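Local coordinates for protein endoglucanase FnCel5A (Fervidobacterium nodosum, PDB 3NCO) that probably hydrolyses internal beta-1,4-glycosidic bonds of cellulose as an endoglucanase of glycosyl hydrolase family 5, at residues P61-A66 / H104-Y109; E121-V126 / F139-E144. All blocks are in the same frame, centred on the assembly; numbering follows the deposited sequence.

Contact 1 of 2, residues P61-A66 / H104-Y109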
loop_
_atom_site.group_PDB
_atom_site.type_symbol
_atom_site.label_atom_id
_atom_site.label_comp_id
_atom_site.label_asym_id
_atom_site.label_seq_id
_atom_site.Cartn_x
_atom_site.Cartn_y
_atom_site.Cartn_z
ATOM N N PRO A 61 -4.401 0.385 5.285
ATOM C CA PRO A 61 -4.959 -0.944 5.066
ATOM C C PRO A 61 -6.301 -1.078 5.838
ATOM O O PRO A 61 -6.375 -0.704 7.011
ATOM C CB PRO A 61 -3.855 -1.861 5.615
ATOM C CG PRO A 61 -2.488 -1.004 5.454
ATOM C CD PRO A 61 -3.017 0.373 5.846
ATOM N N ILE A 62 -7.346 -1.547 5.142
ATOM C CA ILE A 62 -8.682 -1.701 5.752
ATOM C C ILE A 62 -9.376 -3.019 5.366
ATOM O O ILE A 62 -9.572 -3.280 4.193
ATOM C CB ILE A 62 -9.609 -0.495 5.350
ATOM C CG1 ILE A 62 -8.911 0.842 5.638
ATOM C CG2 ILE A 62 -10.999 -0.611 5.986
ATOM C CD1 ILE A 62 -9.664 2.092 5.077
ATOM N N ARG A 63 -9.767 -3.831 6.359
ATOM C CA ARG A 63 -10.392 -5.127 6.073
ATOM C C ARG A 63 -11.925 -4.884 6.096
ATOM O O ARG A 63 -12.642 -5.292 7.008
ATOM C CB ARG A 63 -9.961 -6.200 7.062
ATOM C CG ARG A 63 -10.541 -7.585 6.701
ATOM C CD ARG A 63 -10.435 -8.525 7.842
ATOM N NE ARG A 63 -9.045 -8.700 8.258
ATOM C CZ ARG A 63 -8.583 -9.853 8.768
ATOM N NH1 ARG A 63 -9.396 -10.920 8.880
ATOM N NH2 ARG A 63 -7.314 -9.942 9.143
ATOM N N TRP A 64 -12.414 -4.225 5.064
ATOM C CA TRP A 64 -13.818 -3.976 4.927
ATOM C C TRP A 64 -14.615 -5.254 5.029
ATOM O O TRP A 64 -15.749 -5.266 5.473
ATOM C CB TRP A 64 -14.104 -3.290 3.593
ATOM C CG TRP A 64 -13.529 -1.928 3.439
ATOM C CD1 TRP A 64 -12.423 -1.591 2.666
ATOM C CD2 TRP A 64 -14.025 -0.681 3.991
ATOM N NE1 TRP A 64 -12.214 -0.229 2.719
ATOM C CE2 TRP A 64 -13.165 0.346 3.536
ATOM C CE3 TRP A 64 -15.126 -0.330 4.806
ATOM C CZ2 TRP A 64 -13.346 1.682 3.883
ATOM C CZ3 TRP A 64 -15.286 1.005 5.183
ATOM C CH2 TRP A 64 -14.411 2.002 4.691
ATOM N N SER A 65 -14.037 -6.334 4.553
ATOM C CA SER A 65 -14.842 -7.539 4.468
ATOM C C SER A 65 -15.203 -8.128 5.828
ATOM O O SER A 65 -16.080 -9.041 5.883
ATOM C CB SER A 65 -14.092 -8.589 3.618
ATOM O OG SER A 65 -12.845 -8.989 4.174
ATOM N N ALA A 66 -14.525 -7.641 6.887
ATOM C CA ALA A 66 -14.824 -8.082 8.273
ATOM C C ALA A 66 -15.948 -7.257 8.937
ATOM O O ALA A 66 -16.230 -7.436 10.149
ATOM C CB ALA A 66 -13.569 -8.041 9.109
ATOM N N HIS A 104 -6.678 -7.786 2.997
ATOM C CA HIS A 104 -6.964 -9.004 3.755
ATOM C C HIS A 104 -8.416 -9.486 3.584
ATOM O O HIS A 104 -9.094 -9.730 4.558
ATOM C CB HIS A 104 -6.621 -8.798 5.246
ATOM C CG HIS A 104 -6.381 -10.075 5.980
ATOM N ND1 HIS A 104 -5.165 -10.373 6.584
ATOM C CD2 HIS A 104 -7.181 -11.150 6.184
ATOM C CE1 HIS A 104 -5.242 -11.578 7.143
ATOM N NE2 HIS A 104 -6.441 -12.074 6.893
ATOM N N PHE A 105 -8.843 -9.668 2.345
ATOM C CA PHE A 105 -10.139 -10.301 2.062
ATOM C C PHE A 105 -9.886 -11.795 1.725
ATOM O O PHE A 105 -9.769 -12.158 0.562
ATOM C CB PHE A 105 -10.770 -9.533 0.908
ATOM C CG PHE A 105 -12.231 -9.796 0.690
ATOM C CD1 PHE A 105 -12.966 -8.919 -0.147
ATOM C CD2 PHE A 105 -12.903 -10.888 1.287
ATOM C CE1 PHE A 105 -14.336 -9.169 -0.400
ATOM C CE2 PHE A 105 -14.264 -11.105 1.064
ATOM C CZ PHE A 105 -14.985 -10.227 0.209
ATOM N N GLU A 106 -9.800 -12.655 2.766
ATOM C CA GLU A 106 -9.348 -14.039 2.587
ATOM C C GLU A 106 -10.226 -14.803 1.596
ATOM O O GLU A 106 -9.704 -15.548 0.750
ATOM C CB GLU A 106 -9.266 -14.790 3.941
ATOM C CG GLU A 106 -8.053 -14.355 4.842
ATOM C CD GLU A 106 -7.994 -15.055 6.264
ATOM O OE1 GLU A 106 -8.522 -16.198 6.445
ATOM O OE2 GLU A 106 -7.415 -14.454 7.217
ATOM N N GLU A 107 -11.538 -14.615 1.665
ATOM C CA GLU A 107 -12.435 -15.340 0.754
ATOM C C GLU A 107 -12.244 -14.951 -0.721
ATOM O O GLU A 107 -12.408 -15.767 -1.634
ATOM C CB GLU A 107 -13.895 -15.098 1.145
ATOM C CG GLU A 107 -14.186 -15.552 2.590
ATOM C CD GLU A 107 -13.990 -14.472 3.700
ATOM O OE1 GLU A 107 -13.266 -13.419 3.601
ATOM O OE2 GLU A 107 -14.620 -14.701 4.753
ATOM N N LEU A 108 -11.895 -13.689 -0.947
ATOM C CA LEU A 108 -11.572 -13.238 -2.313
ATOM C C LEU A 108 -10.369 -13.985 -2.920
ATOM O O LEU A 108 -10.356 -14.340 -4.136
ATOM C CB LEU A 108 -11.337 -11.698 -2.307
ATOM C CG LEU A 108 -11.054 -11.072 -3.676
ATOM C CD1 LEU A 108 -12.193 -11.342 -4.597
ATOM C CD2 LEU A 108 -10.879 -9.550 -3.476
ATOM N N TYR A 109 -9.354 -14.230 -2.085
ATOM C CA TYR A 109 -8.208 -14.980 -2.539
ATOM C C TYR A 109 -8.573 -16.391 -2.906
ATOM O O TYR A 109 -7.979 -17.000 -3.812
ATOM C CB TYR A 109 -7.157 -15.021 -1.440
ATOM C CG TYR A 109 -6.351 -13.758 -1.249
ATOM C CD1 TYR A 109 -5.586 -13.272 -2.255
ATOM C CD2 TYR A 109 -6.395 -13.027 -0.044
ATOM C CE1 TYR A 109 -4.794 -12.141 -2.098
ATOM C CE2 TYR A 109 -5.619 -11.861 0.135
ATOM C CZ TYR A 109 -4.813 -11.429 -0.909
ATOM O OH TYR A 109 -4.022 -10.281 -0.736
HETATM O O HOH W 1 -12.939 -11.379 5.400
#

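Contact 2 of 2, residues E121-V126 / F139-E144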
loop_
_atom_site.group_PDB
_atom_site.type_symbol
_atom_site.label_atom_id
_atom_site.label_comp_id
_atom_site.label_asym_id
_atom_site.label_seq_id
_atom_site.Cartn_x
_atom_site.Cartn_y
_atom_site.Cartn_z
ATOM N N GLU A 121 -19.494 -4.481 -4.329
ATOM C CA GLU A 121 -20.474 -3.824 -3.438
ATOM C C GLU A 121 -19.804 -3.027 -2.319
ATOM O O GLU A 121 -20.256 -1.928 -1.995
ATOM C CB GLU A 121 -21.413 -4.842 -2.814
ATOM C CG GLU A 121 -22.332 -5.548 -3.823
ATOM C CD GLU A 121 -23.068 -4.568 -4.753
ATOM O OE1 GLU A 121 -23.720 -3.627 -4.245
ATOM O OE2 GLU A 121 -22.997 -4.706 -5.994
ATOM N N ILE A 122 -18.706 -3.539 -1.774
ATOM C CA ILE A 122 -17.930 -2.759 -0.778
ATOM C C ILE A 122 -17.529 -1.431 -1.374
ATOM O O ILE A 122 -17.761 -0.368 -0.799
ATOM C CB ILE A 122 -16.677 -3.551 -0.295
ATOM C CG1 ILE A 122 -17.140 -4.649 0.652
ATOM C CG2 ILE A 122 -15.628 -2.619 0.397
ATOM C CD1 ILE A 122 -16.095 -5.734 0.912
ATOM N N TRP A 123 -16.946 -1.476 -2.555
ATOM C CA TRP A 123 -16.463 -0.259 -3.175
ATOM C C TRP A 123 -17.576 0.693 -3.626
ATOM O O TRP A 123 -17.393 1.933 -3.618
ATOM C CB TRP A 123 -15.457 -0.575 -4.276
ATOM C CG TRP A 123 -14.044 -0.612 -3.657
ATOM C CD1 TRP A 123 -13.202 -1.727 -3.466
ATOM C CD2 TRP A 123 -13.367 0.491 -3.083
ATOM N NE1 TRP A 123 -12.036 -1.329 -2.849
ATOM C CE2 TRP A 123 -12.126 0.022 -2.577
ATOM C CE3 TRP A 123 -13.699 1.850 -2.949
ATOM C CZ2 TRP A 123 -11.200 0.889 -1.953
ATOM C CZ3 TRP A 123 -12.808 2.700 -2.362
ATOM C CH2 TRP A 123 -11.551 2.238 -1.849
ATOM N N LYS A 124 -18.721 0.149 -4.024
ATOM C CA LYS A 124 -19.847 1.037 -4.349
ATOM C C LYS A 124 -20.161 1.898 -3.120
ATOM O O LYS A 124 -20.392 3.125 -3.218
ATOM C CB LYS A 124 -21.052 0.197 -4.740
ATOM C CG LYS A 124 -22.289 1.021 -5.030
ATOM C CD LYS A 124 -23.375 0.098 -5.583
ATOM C CE LYS A 124 -24.599 0.897 -6.131
ATOM N NZ LYS A 124 -24.271 1.517 -7.494
ATOM N N GLN A 125 -20.159 1.262 -1.963
ATOM C CA GLN A 125 -20.447 1.945 -0.720
ATOM C C GLN A 125 -19.340 2.905 -0.260
ATOM O O GLN A 125 -19.647 3.995 0.234
ATOM C CB GLN A 125 -20.680 0.922 0.355
ATOM C CG GLN A 125 -21.990 0.223 0.131
ATOM C CD GLN A 125 -22.164 -0.857 1.156
ATOM O OE1 GLN A 125 -22.459 -0.563 2.298
ATOM N NE2 GLN A 125 -21.881 -2.108 0.782
ATOM N N VAL A 126 -18.094 2.484 -0.311
ATOM C CA VAL A 126 -16.991 3.334 0.144
ATOM C C VAL A 126 -16.890 4.563 -0.777
ATOM O O VAL A 126 -16.805 5.736 -0.286
ATOM C CB VAL A 126 -15.661 2.589 0.149
ATOM C CG1 VAL A 126 -14.531 3.563 0.592
ATOM C CG2 VAL A 126 -15.727 1.350 1.064
ATOM N N PHE A 139 -8.258 6.275 -3.687
ATOM C CA PHE A 139 -8.757 4.927 -3.399
ATOM C C PHE A 139 -7.776 3.886 -3.926
ATOM O O PHE A 139 -7.017 4.181 -4.859
ATOM C CB PHE A 139 -10.073 4.676 -4.133
ATOM C CG PHE A 139 -11.206 5.543 -3.651
ATOM C CD1 PHE A 139 -11.090 6.176 -2.409
ATOM C CD2 PHE A 139 -12.412 5.674 -4.400
ATOM C CE1 PHE A 139 -12.085 6.979 -1.917
ATOM C CE2 PHE A 139 -13.470 6.465 -3.913
ATOM C CZ PHE A 139 -13.325 7.111 -2.650
ATOM N N GLU A 140 -7.785 2.675 -3.361
ATOM C CA GLU A 140 -6.914 1.607 -3.824
ATOM C C GLU A 140 -7.703 0.300 -3.786
ATOM O O GLU A 140 -7.940 -0.208 -2.700
ATOM C CB GLU A 140 -5.696 1.517 -2.908
ATOM C CG GLU A 140 -4.772 0.354 -3.357
ATOM C CD GLU A 140 -3.523 0.157 -2.516
ATOM O OE1 GLU A 140 -3.383 0.872 -1.501
ATOM O OE2 GLU A 140 -2.711 -0.706 -2.850
ATOM N N ILE A 141 -8.151 -0.184 -4.950
ATOM C CA ILE A 141 -9.166 -1.241 -5.015
ATOM C C ILE A 141 -8.894 -2.464 -4.146
ATOM O O ILE A 141 -9.755 -2.878 -3.355
ATOM C CB ILE A 141 -9.374 -1.700 -6.458
ATOM C CG1 ILE A 141 -10.046 -0.531 -7.180
ATOM C CG2 ILE A 141 -10.376 -2.896 -6.519
ATOM C CD1 ILE A 141 -10.070 -0.711 -8.723
ATOM N N PHE A 142 -7.680 -3.021 -4.265
ATOM C CA PHE A 142 -7.343 -4.214 -3.483
ATOM C C PHE A 142 -5.845 -4.371 -3.293
ATOM O O PHE A 142 -5.063 -4.157 -4.219
ATOM C CB PHE A 142 -7.968 -5.486 -4.072
ATOM C CG PHE A 142 -7.937 -6.654 -3.142
ATOM C CD1 PHE A 142 -8.606 -6.625 -1.896
ATOM C CD2 PHE A 142 -7.180 -7.771 -3.482
ATOM C CE1 PHE A 142 -8.512 -7.717 -1.015
ATOM C CE2 PHE A 142 -7.118 -8.881 -2.636
ATOM C CZ PHE A 142 -7.770 -8.860 -1.412
ATOM N N ASN A 143 -5.466 -4.805 -2.097
ATOM C CA ASN A 143 -4.065 -5.062 -1.772
ATOM C C ASN A 143 -3.638 -6.442 -2.243
ATOM O O ASN A 143 -4.227 -7.451 -1.893
ATOM C CB ASN A 143 -3.957 -5.024 -0.247
ATOM C CG ASN A 143 -2.569 -5.321 0.246
ATOM O OD1 ASN A 143 -2.326 -6.365 0.893
ATOM N ND2 ASN A 143 -1.685 -4.490 -0.081
ATOM N N GLU A 144 -2.556 -6.464 -3.036
ATOM C CA GLU A 144 -1.928 -7.773 -3.371
ATOM C C GLU A 144 -2.908 -8.857 -3.853
ATOM O O GLU A 144 -3.154 -9.829 -3.159
ATOM C CB GLU A 144 -1.132 -8.280 -2.164
ATOM C CG GLU A 144 0.066 -7.406 -1.913
ATOM C CD GLU A 144 0.935 -7.891 -0.801
ATOM O OE1 GLU A 144 0.595 -8.896 -0.147
ATOM O OE2 GLU A 144 1.949 -7.260 -0.502
#

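Contact 1 of 2, residues P61-A66 / H104-Y109
The guanidinium of Arg63 lies flat on one face of the His104 imidazole, the group centres 3.5 Å apart and the planes only 8° from parallel. NH2 sits over the middle of the ring, 3.2 Å from His104 CD2, and the nearby ring nitrogens receive no usable N-H. At the edge of the imidazole, NE2 donates in the ring plane to the anti lone pair of Glu106 OE2, at 2.6 Å and nearly straight (165°), which fixes the rotation of the ring. Phe105 is sandwiched: Ser65 CB lies 3.5 Å from its centroid, a CH-pi contact over the middle of the face, while Leu108 CB covers the opposite face nearer the rim, and Glu107 OE1 comes in plane at the edge.

Both segments follow the C-terminal ends of neighbouring strands, 57-60 and 97-101, of the eight-stranded TIM barrel. Arg63 centres an inverse gamma turn and Phe105 is the N-cap residue of helix 106-110. With CG anti to the backbone N (chi1 -176°), the Arg63 chain runs alongside His104, its CG 3.4 Å from His104 O, before bending at the third torsion. NE is held by the carbonyl of Glu31. Glu106 OE2 stands 4.4 Å from Arg63 NH1, well out of the guanidinium plane, so no N-H points at it and any attraction is probably only electrostatic. A water 2.7 Å from Ser65 OG donates a hydrogen bond to Glu107 OE1, tying the 3-10 turn 64-66 to the short helix.

Contact 2 of 2, residues E121-V126 / F139-E144
Trp123 carries most of this contact, its side chain leaving helix 112-130 toward the 139-144 segment. The indole NE1 donates to Ile141 O at 2.8 Å with an N-H...O angle of 145°; it meets the oxygen in the carbonyl plane, on a lone pair, though the oxygen is tilted from the plane of the indole. This bond satisfies the buried NE1 and pins the five-membered side of the ring against the backbone at Ile141. Beside it CD1 packs on Ile141 CG2 at 4.3 Å, and CZ2 lies 3.5 Å from Glu140 O.

The six-membered ring and the Phe139 side chain pass antiparallel to one another. CZ3 reaches over one face of the phenyl near its rim, 3.5 Å from Phe139 CG, with the ring planes oblique at 44°. Trp123 CH2 rests on Phe139 CB at 3.7 Å. Phe139 has CG anti to its carbonyl carbon (chi1 -66°), which turns the ring toward the helix, and Phe139 CZ comes within 4.4 Å of Val126 O, one turn on from Trp123.

Glu140 points away from the helix and forms a salt bridge with Arg59. Helix 112-130 thus packs on the outside of the barrel's fourth strand, with Trp123 and Phe139 also touching helix 151-168, Val126 reaching Ile100 of strand 97-101, and Ile141 lying on strand 174-177.

Contacts 1 and 2 follow in series along the chain, their centres about 10 Å apart, and touch directly. Tyr109 OH lies 2.6 Å from Glu144 O and 3.1 Å from Asn143 O, both probable hydrogen bonds. Phe105 CB packs on Phe142 CE1 at 3.5 Å, and Trp64 CB meets Ile122 CG2 at 3.6 Å. Contact 1 is built from a loop and a short helix at the C-terminal rim of the barrel, the end where TIM-barrel enzymes place their active sites; contact 2 lies on the barrel's flank, but its 139-144 segment climbs to that rim. The segment ends there in Asn143-Glu144, and the position of Glu144 is consistent with the acid/base glutamate that follows the fourth strand in family 5.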